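Local coordinates for protein phenylacetaldehyde dehydrogenase (Burkholderia cenocepacia, PDB 4O5H) that probably oxidises phenylacetaldehyde to phenylacetate with NAD+ as the electron acceptor, as a member of the aldehyde dehydrogenase family, at residues V62-A73 and N235-A244; E165-V175 and Y500-A511. One frame throughout, in Å; residues are numbered along the deposited sequence. Where two conformers were deposited one is given.

Interaction 1 (V62-A73 and N235-A244); sequences VPEADERDVQQA and NIVTGYGHTA. With EDO (1,2-ethanediol), chain G.
T238 meets the end of strand 57-63 with both its side chain and its backbone. Its CB lies 3.9 Å from CG2 of V62. Beyond CB, OG1 stands between the backbone N and the carbonyl carbon (chi1 48°), a rotamer that turns the hydroxyl to P63, where T238 OG1 donates to P63 O at 2.6 Å and also brushes the proline ring at CD. The T238 carbonyl then accepts from A65 N (2.9 Å), so one residue grips the backbone on both sides of E64. G239 CA follows, 4.3 Å from E64 CA. One water bridges the segments, donating to A65 O and accepting from Y240 N. Outside this polar seam, the extended E64 passes obliquely by the Y240 ring, with E64 CD 3.6 Å from Y240 CE2 and E64 OE2 at the ring edge, in its plane. A capping box of D66 and D69 starts helix 67-82. That helix packs beside strand 234-236 and helix 241-250 through V70 CG2 on A244 CB (4.0 Å) and A73 CB on V237 CG1 (3.7 Å). The strand-turn-helix holding G239, G241 and A244 fits a Rossmann-type pattern, consistent with the family's NAD-binding fold; M33 of strand 33-35 and L218 of helix 215-227 also touch T238.

Interaction 2 (E165-V175 and Y500-A511); sequences EIFAYTRKEPV and YTESKSVMMNYA
Y169 and V506 form a hydrogen-bonded pair of an antiparallel ladder, and the tyrosine ring lies over its partner. With chi1 at 65°, Y169 CG sits between its own N and carbonyl carbon, which swings the ring across to V506: V506 CB makes a CH-pi contact 3.7 Å from the ring centroid, and M508 CE reaches the ring edge. E165 CB lies over one face of the Y510 ring, 3.8 Å from the ring centroid, while Y510 N donates to E165 O. On the same face of the ladder as Y169, three charged chains converge. K504 leaves its backbone with CG anti to N, then bends at chi3 (-75°), bringing NZ to the syn lone pair of E173 OE2 at 2.8 Å. R171 presents NE and NH2 side-on to that same oxygen, and R171 NE meets E173 OE2 on its anti lone pair at 2.8 Å. E173 OE2 thus accepts three bonds and ties R171 and K504 into one salt-bridge network; K504 NZ also donates to I461 O and V458 O of the second subunit. On the other face, I166 CG2 packs 3.6 Å from M507 CG. The ladder is consistent with the oligomerisation arm of aldehyde dehydrogenases. Strand 153-154 borders A168 and T170, and the sheet runs on into the second subunit through S505 to M508, which pair in parallel with its strand. At the far end, Y500 packs on helix 187-201.

Overall arrangement
Both contacts reach the same mixed sheet, but at different places: their centres are about 37 Å apart and their nearest atoms about 12 Å. Interaction 1 is largely buried and joins loops and helix starts around the end of strand 234-236, within what is probably the Rossmann-type cofactor-binding fold of the family. Interaction 2 is only partly buried and lies in an arm that projects from the body to meet the second subunit. Two cross-segment hydrogen bonds, a water and small apolar groups hold the first; the second relies on a regular antiparallel ladder, tyrosine faces and a charge network. No other subunit touches interaction 1.

Interaction 1 (V62-A73 and N235-A244)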
loop_
_atom_site.group_PDB
_atom_site.type_symbol
_atom_site.label_atom_id
_atom_site.label_comp_id
_atom_site.label_asym_id
_atom_site.label_seq_id
_atom_site.Cartn_x
_atom_site.Cartn_y
_atom_site.Cartn_z
ATOM N N VAL A 62 10.642 24.654 -21.121
ATOM C CA VAL A 62 10.609 23.190 -21.296
ATOM C C VAL A 62 9.292 22.786 -21.965
ATOM O O VAL A 62 8.324 23.568 -21.951
ATOM C CB VAL A 62 10.789 22.435 -19.969
ATOM C CG1 VAL A 62 12.107 22.832 -19.316
ATOM C CG2 VAL A 62 9.607 22.649 -19.038
ATOM N N PRO A 63 9.229 21.562 -22.535
ATOM C CA PRO A 63 7.978 21.142 -23.100
ATOM C C PRO A 63 6.835 21.083 -22.103
ATOM O O PRO A 63 7.029 20.690 -20.950
ATOM C CB PRO A 63 8.277 19.760 -23.661
ATOM C CG PRO A 63 9.747 19.827 -23.973
ATOM C CD PRO A 63 10.283 20.582 -22.782
ATOM N N GLU A 64 5.647 21.426 -22.602
ATOM C CA GLU A 64 4.402 21.261 -21.879
ATOM C C GLU A 64 3.641 20.036 -22.429
ATOM O O GLU A 64 2.876 20.138 -23.389
ATOM C CB GLU A 64 3.555 22.516 -22.036
ATOM C CG GLU A 64 2.307 22.455 -21.176
ATOM C CD GLU A 64 1.132 23.209 -21.735
ATOM O OE1 GLU A 64 1.256 24.304 -22.301
ATOM O OE2 GLU A 64 0.059 22.673 -21.591
ATOM N N ALA A 65 3.852 18.883 -21.795
ATOM C CA ALA A 65 3.313 17.601 -22.279
ATOM C C ALA A 65 1.832 17.502 -22.037
ATOM O O ALA A 65 1.345 18.009 -21.054
ATOM C CB ALA A 65 3.985 16.449 -21.579
ATOM N N ASP A 66 1.122 16.885 -22.967
ATOM C CA ASP A 66 -0.269 16.498 -22.724
ATOM C C ASP A 66 -0.348 14.970 -22.621
ATOM O O ASP A 66 0.689 14.276 -22.563
ATOM C CB ASP A 66 -1.250 17.162 -23.731
ATOM C CG ASP A 66 -1.151 16.600 -25.163
ATOM O OD1 ASP A 66 -0.533 15.565 -25.415
ATOM O OD2 ASP A 66 -1.705 17.216 -26.088
ATOM N N GLU A 67 -1.565 14.464 -22.595
ATOM C CA GLU A 67 -1.836 13.058 -22.466
ATOM C C GLU A 67 -1.157 12.214 -23.562
ATOM O O GLU A 67 -0.680 11.091 -23.290
ATOM C CB GLU A 67 -3.371 12.852 -22.475
ATOM C CG GLU A 67 -3.778 11.460 -22.060
ATOM C CD GLU A 67 -5.265 11.358 -21.659
ATOM O OE1 GLU A 67 -6.109 11.926 -22.396
ATOM O OE2 GLU A 67 -5.588 10.686 -20.620
ATOM N N ARG A 68 -1.060 12.747 -24.775
ATOM C CA ARG A 68 -0.431 12.018 -25.894
ATOM C C ARG A 68 1.025 11.739 -25.576
ATOM O O ARG A 68 1.518 10.642 -25.781
ATOM C CB ARG A 68 -0.450 12.835 -27.202
ATOM C CG ARG A 68 -1.813 13.149 -27.761
ATOM C CD ARG A 68 -1.715 14.124 -28.950
ATOM N NE ARG A 68 -1.476 15.498 -28.520
ATOM C CZ ARG A 68 -1.374 16.543 -29.335
ATOM N NH1 ARG A 68 -1.458 16.397 -30.659
ATOM N NH2 ARG A 68 -1.180 17.754 -28.833
ATOM N N ASP A 69 1.718 12.754 -25.077
ATOM C CA ASP A 69 3.140 12.604 -24.776
ATOM C C ASP A 69 3.340 11.620 -23.614
ATOM O O ASP A 69 4.261 10.792 -23.619
ATOM C CB ASP A 69 3.790 13.968 -24.464
ATOM C CG ASP A 69 3.479 15.011 -25.531
ATOM O OD1 ASP A 69 3.869 14.812 -26.715
ATOM O OD2 ASP A 69 2.812 16.002 -25.206
ATOM N N VAL A 70 2.495 11.722 -22.620
ATOM C CA VAL A 70 2.586 10.822 -21.449
ATOM C C VAL A 70 2.343 9.383 -21.889
ATOM O O VAL A 70 3.082 8.498 -21.497
ATOM C CB VAL A 70 1.610 11.205 -20.346
ATOM C CG1 VAL A 70 1.590 10.150 -19.241
ATOM C CG2 VAL A 70 1.981 12.548 -19.755
ATOM N N GLN A 71 1.320 9.172 -22.705
ATOM C CA GLN A 71 1.057 7.835 -23.263
ATOM C C GLN A 71 2.245 7.275 -24.038
ATOM O O GLN A 71 2.546 6.109 -23.917
ATOM C CB GLN A 71 -0.165 7.843 -24.152
ATOM C CG GLN A 71 -1.443 7.930 -23.320
ATOM C CD GLN A 71 -2.641 8.301 -24.130
ATOM O OE1 GLN A 71 -2.555 8.630 -25.312
ATOM N NE2 GLN A 71 -3.783 8.248 -23.502
ATOM N N GLN A 72 2.941 8.110 -24.796
ATOM C CA GLN A 72 4.170 7.652 -25.496
ATOM C C GLN A 72 5.264 7.229 -24.532
ATOM O O GLN A 72 5.978 6.266 -24.775
ATOM C CB GLN A 72 4.727 8.703 -26.443
ATOM C CG GLN A 72 3.781 8.974 -27.576
ATOM C CD GLN A 72 3.666 7.826 -28.566
ATOM O OE1 GLN A 72 4.545 6.948 -28.670
ATOM N NE2 GLN A 72 2.551 7.778 -29.243
ATOM N N ALA A 73 5.456 7.997 -23.481
ATOM C CA ALA A 73 6.445 7.660 -22.455
ATOM C C ALA A 73 6.129 6.330 -21.746
ATOM O O ALA A 73 7.026 5.524 -21.488
ATOM C CB ALA A 73 6.565 8.781 -21.429
ATOM N N ASN A 235 12.151 7.537 -18.469
ATOM C CA ASN A 235 11.520 8.527 -19.337
ATOM C C ASN A 235 11.107 9.698 -18.475
ATOM O O ASN A 235 10.744 9.515 -17.306
ATOM C CB ASN A 235 10.279 7.930 -19.976
ATOM C CG ASN A 235 10.551 6.592 -20.624
ATOM O OD1 ASN A 235 10.983 6.545 -21.776
ATOM N ND2 ASN A 235 10.438 5.514 -19.854
ATOM N N ILE A 236 11.243 10.906 -19.010
ATOM C CA ILE A 236 11.023 12.132 -18.243
ATOM C C ILE A 236 10.138 13.080 -19.012
ATOM O O ILE A 236 10.514 13.563 -20.084
ATOM C CB ILE A 236 12.316 12.842 -17.904
ATOM C CG1 ILE A 236 13.269 11.891 -17.180
ATOM C CG2 ILE A 236 12.056 14.043 -16.974
ATOM C CD1 ILE A 236 14.668 12.435 -16.909
ATOM N N VAL A 237 8.967 13.370 -18.453
ATOM C CA VAL A 237 7.965 14.198 -19.117
ATOM C C VAL A 237 7.689 15.430 -18.307
ATOM O O VAL A 237 7.467 15.318 -17.103
ATOM C CB VAL A 237 6.641 13.435 -19.373
ATOM C CG1 VAL A 237 6.849 12.343 -20.405
ATOM C CG2 VAL A 237 6.091 12.774 -18.135
ATOM N N THR A 238 7.677 16.601 -18.944
ATOM C CA THR A 238 7.533 17.880 -18.208
ATOM C C THR A 238 6.174 18.449 -18.543
ATOM O O THR A 238 5.630 18.135 -19.594
ATOM C CB THR A 238 8.616 18.880 -18.601
ATOM O OG1 THR A 238 8.740 18.951 -20.048
ATOM C CG2 THR A 238 9.956 18.465 -18.002
ATOM N N GLY A 239 5.597 19.208 -17.612
ATOM C CA GLY A 239 4.273 19.817 -17.830
ATOM C C GLY A 239 3.486 20.027 -16.568
ATOM O O GLY A 239 4.025 19.858 -15.473
ATOM N N TYR A 240 2.188 20.314 -16.709
ATOM C CA TYR A 240 1.345 20.598 -15.567
ATOM C C TYR A 240 0.854 19.352 -14.881
ATOM O O TYR A 240 0.592 18.327 -15.523
ATOM C CB TYR A 240 0.142 21.434 -15.987
ATOM C CG TYR A 240 0.518 22.775 -16.519
ATOM C CD1 TYR A 240 1.050 23.719 -15.666
ATOM C CD2 TYR A 240 0.347 23.115 -17.877
ATOM C CE1 TYR A 240 1.412 24.966 -16.129
ATOM C CE2 TYR A 240 0.714 24.372 -18.343
ATOM C CZ TYR A 240 1.242 25.273 -17.465
ATOM O OH TYR A 240 1.631 26.514 -17.884
ATOM N N GLY A 241 0.727 19.455 -13.569
ATOM C CA GLY A 241 0.128 18.412 -12.740
ATOM C C GLY A 241 -1.270 18.031 -13.195
ATOM O O GLY A 241 -1.579 16.861 -13.272
ATOM N N HIS A 242 -2.090 19.025 -13.515
ATOM C CA HIS A 242 -3.484 18.779 -13.871
ATOM C C HIS A 242 -3.656 18.129 -15.240
ATOM O O HIS A 242 -4.717 17.591 -15.524
ATOM C CB HIS A 242 -4.337 20.054 -13.793
ATOM C CG HIS A 242 -3.810 21.203 -14.592
ATOM N ND1 HIS A 242 -3.845 21.239 -15.973
ATOM C CD2 HIS A 242 -3.276 22.383 -14.201
ATOM C CE1 HIS A 242 -3.324 22.377 -16.396
ATOM N NE2 HIS A 242 -2.977 23.091 -15.338
ATOM N N THR A 243 -2.608 18.117 -16.062
ATOM C CA THR A 243 -2.693 17.495 -17.365
ATOM C C THR A 243 -1.738 16.300 -17.480
ATOM O O THR A 243 -2.195 15.153 -17.513
ATOM C CB THR A 243 -2.452 18.562 -18.432
ATOM O OG1 THR A 243 -3.402 19.623 -18.223
ATOM C CG2 THR A 243 -2.644 17.988 -19.800
ATOM N N ALA A 244 -0.423 16.568 -17.522
ATOM C CA ALA A 244 0.568 15.502 -17.601
ATOM C C ALA A 244 0.554 14.546 -16.380
ATOM O O ALA A 244 0.536 13.319 -16.530
ATOM C CB ALA A 244 1.953 16.065 -17.803
HETATM C C1 EDO G . -1.559 15.178 -10.519
HETATM O O1 EDO G . -2.592 16.091 -10.909
HETATM C C2 EDO G . -0.109 15.686 -10.599
HETATM O O2 EDO G . 0.430 16.379 -9.433
HETATM O O HOH W 1 1.002 19.829 -19.189
#

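Interaction 2 (E165-V175 and Y500-A511)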
loop_
_atom_site.group_PDB
_atom_site.type_symbol
_atom_site.label_atom_id
_atom_site.label_comp_id
_atom_site.label_asym_id
_atom_site.label_seq_id
_atom_site.Cartn_x
_atom_site.Cartn_y
_atom_site.Cartn_z
ATOM N N GLU A 165 4.985 -33.759 0.205
ATOM C CA GLU A 165 6.270 -33.485 -0.433
ATOM C C GLU A 165 6.096 -32.204 -1.245
ATOM O O GLU A 165 5.830 -32.234 -2.445
ATOM C CB GLU A 165 6.718 -34.664 -1.295
ATOM C CG GLU A 165 7.109 -35.885 -0.452
ATOM C CD GLU A 165 7.523 -37.061 -1.287
ATOM O OE1 GLU A 165 6.639 -37.767 -1.815
ATOM O OE2 GLU A 165 8.746 -37.243 -1.424
ATOM N N ILE A 166 6.220 -31.103 -0.527
ATOM C CA ILE A 166 5.971 -29.767 -1.041
ATOM C C ILE A 166 7.264 -28.951 -0.938
ATOM O O ILE A 166 7.878 -28.922 0.118
ATOM C CB ILE A 166 4.876 -29.073 -0.223
ATOM C CG1 ILE A 166 3.558 -29.840 -0.354
ATOM C CG2 ILE A 166 4.715 -27.637 -0.650
ATOM C CD1 ILE A 166 2.984 -29.877 -1.758
ATOM N N PHE A 167 7.657 -28.347 -2.063
ATOM C CA PHE A 167 8.746 -27.396 -2.103
ATOM C C PHE A 167 8.117 -26.025 -2.338
ATOM O O PHE A 167 7.487 -25.839 -3.356
ATOM C CB PHE A 167 9.697 -27.761 -3.227
ATOM C CG PHE A 167 10.773 -26.743 -3.464
ATOM C CD1 PHE A 167 11.723 -26.478 -2.468
ATOM C CD2 PHE A 167 10.864 -26.082 -4.673
ATOM C CE1 PHE A 167 12.727 -25.548 -2.682
ATOM C CE2 PHE A 167 11.870 -25.155 -4.906
ATOM C CZ PHE A 167 12.800 -24.871 -3.903
ATOM N N ALA A 168 8.309 -25.086 -1.415
ATOM C CA ALA A 168 7.615 -23.785 -1.441
ATOM C C ALA A 168 8.540 -22.616 -1.115
ATOM O O ALA A 168 9.429 -22.754 -0.275
ATOM C CB ALA A 168 6.465 -23.800 -0.441
ATOM N N TYR A 169 8.406 -21.539 -1.879
ATOM C CA TYR A 169 9.267 -20.378 -1.795
ATOM C C TYR A 169 8.584 -19.154 -2.359
ATOM O O TYR A 169 7.525 -19.257 -2.911
ATOM C CB TYR A 169 10.595 -20.620 -2.501
ATOM C CG TYR A 169 10.534 -20.816 -4.005
ATOM C CD1 TYR A 169 10.290 -22.073 -4.566
ATOM C CD2 TYR A 169 10.752 -19.757 -4.873
ATOM C CE1 TYR A 169 10.226 -22.241 -5.947
ATOM C CE2 TYR A 169 10.712 -19.928 -6.276
ATOM C CZ TYR A 169 10.448 -21.183 -6.794
ATOM O OH TYR A 169 10.397 -21.368 -8.145
ATOM N N THR A 170 9.150 -17.981 -2.088
ATOM C CA THR A 170 8.706 -16.725 -2.640
ATOM C C THR A 170 9.802 -16.128 -3.525
ATOM O O THR A 170 11.020 -16.320 -3.276
ATOM C CB THR A 170 8.273 -15.698 -1.568
ATOM O OG1 THR A 170 9.395 -15.362 -0.757
ATOM C CG2 THR A 170 7.160 -16.263 -0.698
ATOM N N ARG A 171 9.365 -15.462 -4.581
ATOM C CA ARG A 171 10.207 -14.687 -5.494
ATOM C C ARG A 171 9.821 -13.275 -5.397
ATOM O O ARG A 171 8.622 -12.957 -5.268
ATOM C CB ARG A 171 9.875 -14.978 -6.935
ATOM C CG ARG A 171 10.301 -16.292 -7.435
ATOM C CD ARG A 171 9.693 -16.628 -8.802
ATOM N NE ARG A 171 9.826 -15.608 -9.823
ATOM C CZ ARG A 171 10.891 -15.385 -10.578
ATOM N NH1 ARG A 171 11.987 -16.130 -10.484
ATOM N NH2 ARG A 171 10.850 -14.407 -11.450
ATOM N N LYS A 172 10.789 -12.380 -5.478
ATOM C CA LYS A 172 10.459 -10.981 -5.492
ATOM C C LYS A 172 10.669 -10.504 -6.916
ATOM O O LYS A 172 11.754 -10.654 -7.447
ATOM C CB LYS A 172 11.275 -10.227 -4.444
ATOM C CG LYS A 172 10.817 -10.550 -3.047
ATOM C CD LYS A 172 11.453 -9.629 -2.033
ATOM C CE LYS A 172 10.998 -10.002 -0.626
ATOM N NZ LYS A 172 11.908 -9.297 0.340
ATOM N N GLU A 173 9.602 -10.084 -7.578
ATOM C CA GLU A 173 9.710 -9.654 -8.954
ATOM C C GLU A 173 9.575 -8.146 -8.970
ATOM O O GLU A 173 8.979 -7.579 -8.067
ATOM C CB GLU A 173 8.609 -10.309 -9.763
ATOM C CG GLU A 173 8.716 -11.842 -9.694
ATOM C CD GLU A 173 7.716 -12.555 -10.583
ATOM O OE1 GLU A 173 6.696 -11.942 -10.947
ATOM O OE2 GLU A 173 7.964 -13.753 -10.892
ATOM N N PRO A 174 10.161 -7.482 -9.953
ATOM C CA PRO A 174 9.905 -6.034 -10.035
ATOM C C PRO A 174 8.404 -5.763 -10.178
ATOM O O PRO A 174 7.707 -6.509 -10.853
ATOM C CB PRO A 174 10.636 -5.590 -11.306
ATOM C CG PRO A 174 11.123 -6.820 -11.967
ATOM C CD PRO A 174 10.971 -7.982 -11.051
ATOM N N VAL A 175 7.922 -4.701 -9.554
ATOM C CA VAL A 175 6.491 -4.416 -9.654
ATOM C C VAL A 175 6.117 -4.153 -11.109
ATOM O O VAL A 175 5.002 -4.445 -11.513
ATOM C CB VAL A 175 6.039 -3.349 -8.651
ATOM C CG1 VAL A 175 6.605 -1.964 -8.974
ATOM C CG2 VAL A 175 4.530 -3.328 -8.540
ATOM N N TYR A 500 8.962 -1.810 -4.164
ATOM C CA TYR A 500 9.067 -1.797 -5.638
ATOM C C TYR A 500 9.117 -3.225 -6.205
ATOM O O TYR A 500 9.396 -3.425 -7.388
ATOM C CB TYR A 500 10.288 -1.008 -6.088
ATOM C CG TYR A 500 10.072 0.492 -6.119
ATOM C CD1 TYR A 500 9.984 1.230 -4.948
ATOM C CD2 TYR A 500 9.982 1.165 -7.316
ATOM C CE1 TYR A 500 9.779 2.612 -4.969
ATOM C CE2 TYR A 500 9.798 2.556 -7.355
ATOM C CZ TYR A 500 9.691 3.265 -6.164
ATOM O OH TYR A 500 9.502 4.628 -6.220
ATOM N N THR A 501 8.864 -4.216 -5.341
ATOM C CA THR A 501 8.718 -5.576 -5.771
ATOM C C THR A 501 7.307 -6.090 -5.499
ATOM O O THR A 501 6.580 -5.531 -4.702
ATOM C CB THR A 501 9.696 -6.527 -5.084
ATOM O OG1 THR A 501 9.392 -6.618 -3.702
ATOM C CG2 THR A 501 11.119 -6.094 -5.292
ATOM N N GLU A 502 6.945 -7.145 -6.237
ATOM C CA GLU A 502 5.697 -7.857 -6.081
ATOM C C GLU A 502 6.085 -9.307 -5.760
ATOM O O GLU A 502 6.931 -9.891 -6.424
ATOM C CB GLU A 502 4.888 -7.772 -7.377
ATOM C CG GLU A 502 3.463 -8.321 -7.280
ATOM C CD GLU A 502 2.460 -7.376 -6.696
ATOM O OE1 GLU A 502 2.651 -6.149 -6.833
ATOM O OE2 GLU A 502 1.417 -7.852 -6.178
ATOM N N SER A 503 5.524 -9.851 -4.681
ATOM C CA SER A 503 5.911 -11.157 -4.202
ATOM C C SER A 503 5.096 -12.230 -4.932
ATOM O O SER A 503 3.870 -12.108 -5.084
ATOM C CB SER A 503 5.660 -11.230 -2.697
ATOM O OG SER A 503 6.144 -12.429 -2.136
ATOM N N LYS A 504 5.765 -13.254 -5.423
ATOM C CA LYS A 504 5.121 -14.410 -6.030
ATOM C C LYS A 504 5.441 -15.625 -5.178
ATOM O O LYS A 504 6.619 -15.988 -5.039
ATOM C CB LYS A 504 5.607 -14.615 -7.474
ATOM C CG LYS A 504 5.111 -15.905 -8.150
ATOM C CD LYS A 504 5.674 -16.103 -9.547
ATOM C CE LYS A 504 5.019 -15.188 -10.550
ATOM N NZ LYS A 504 5.785 -15.154 -11.844
ATOM N N SER A 505 4.421 -16.263 -4.630
ATOM C CA SER A 505 4.613 -17.527 -3.952
ATOM C C SER A 505 4.609 -18.675 -4.990
ATOM O O SER A 505 3.836 -18.659 -5.919
ATOM C CB SER A 505 3.527 -17.758 -2.930
ATOM O OG SER A 505 3.626 -16.826 -1.892
ATOM N N VAL A 506 5.482 -19.656 -4.789
ATOM C CA VAL A 506 5.592 -20.816 -5.645
ATOM C C VAL A 506 5.505 -22.060 -4.768
ATOM O O VAL A 506 6.222 -22.159 -3.765
ATOM C CB VAL A 506 6.935 -20.816 -6.407
ATOM C CG1 VAL A 506 7.020 -21.998 -7.368
ATOM C CG2 VAL A 506 7.079 -19.508 -7.193
ATOM N N MET A 507 4.661 -23.008 -5.145
ATOM C CA MET A 507 4.455 -24.191 -4.342
ATOM C C MET A 507 4.371 -25.397 -5.243
ATOM O O MET A 507 3.425 -25.549 -5.994
ATOM C CB MET A 507 3.165 -24.048 -3.522
ATOM C CG MET A 507 2.895 -25.201 -2.563
ATOM S SD MET A 507 1.271 -25.077 -1.746
ATOM C CE MET A 507 1.533 -24.415 -0.146
ATOM N N MET A 508 5.371 -26.261 -5.140
ATOM C CA MET A 508 5.526 -27.407 -6.025
ATOM C C MET A 508 5.299 -28.703 -5.261
ATOM O O MET A 508 5.967 -28.982 -4.277
ATOM C CB MET A 508 6.913 -27.443 -6.593
ATOM C CG MET A 508 7.345 -26.172 -7.287
ATOM S SD MET A 508 8.691 -26.464 -8.448
ATOM C CE MET A 508 9.079 -24.822 -8.982
ATOM N N ASN A 509 4.357 -29.500 -5.736
ATOM C CA ASN A 509 4.163 -30.834 -5.212
ATOM C C ASN A 509 5.021 -31.781 -6.034
ATOM O O ASN A 509 4.725 -32.036 -7.213
ATOM C CB ASN A 509 2.706 -31.230 -5.302
ATOM C CG ASN A 509 2.456 -32.667 -4.895
ATOM O OD1 ASN A 509 3.274 -33.355 -4.327
ATOM N ND2 ASN A 509 1.263 -33.123 -5.209
ATOM N N TYR A 510 6.070 -32.291 -5.418
ATOM C CA TYR A 510 7.004 -33.131 -6.146
ATOM C C TYR A 510 6.865 -34.627 -5.820
ATOM O O TYR A 510 7.768 -35.397 -6.066
ATOM C CB TYR A 510 8.419 -32.640 -5.900
ATOM C CG TYR A 510 8.923 -32.717 -4.493
ATOM C CD1 TYR A 510 9.575 -33.850 -4.024
ATOM C CD2 TYR A 510 8.820 -31.612 -3.628
ATOM C CE1 TYR A 510 10.091 -33.905 -2.736
ATOM C CE2 TYR A 510 9.339 -31.654 -2.347
ATOM C CZ TYR A 510 9.992 -32.800 -1.927
ATOM O OH TYR A 510 10.468 -32.864 -0.663
ATOM N N ALA A 511 5.746 -35.013 -5.231
ATOM C CA ALA A 511 5.551 -36.374 -4.777
ATOM C C ALA A 511 5.470 -37.279 -6.016
ATOM O O ALA A 511 5.000 -36.829 -7.030
ATOM C CB ALA A 511 4.267 -36.472 -3.964
ATOM O OXT ALA A 511 5.914 -38.431 -6.067
HETATM O O HOH W 2 2.887 -33.960 -1.622
HETATM O O HOH W 3 11.087 -35.537 -0.080
HETATM O O HOH W 4 5.271 -12.165 -13.292
HETATM O O HOH W 5 2.845 -5.891 -10.101
#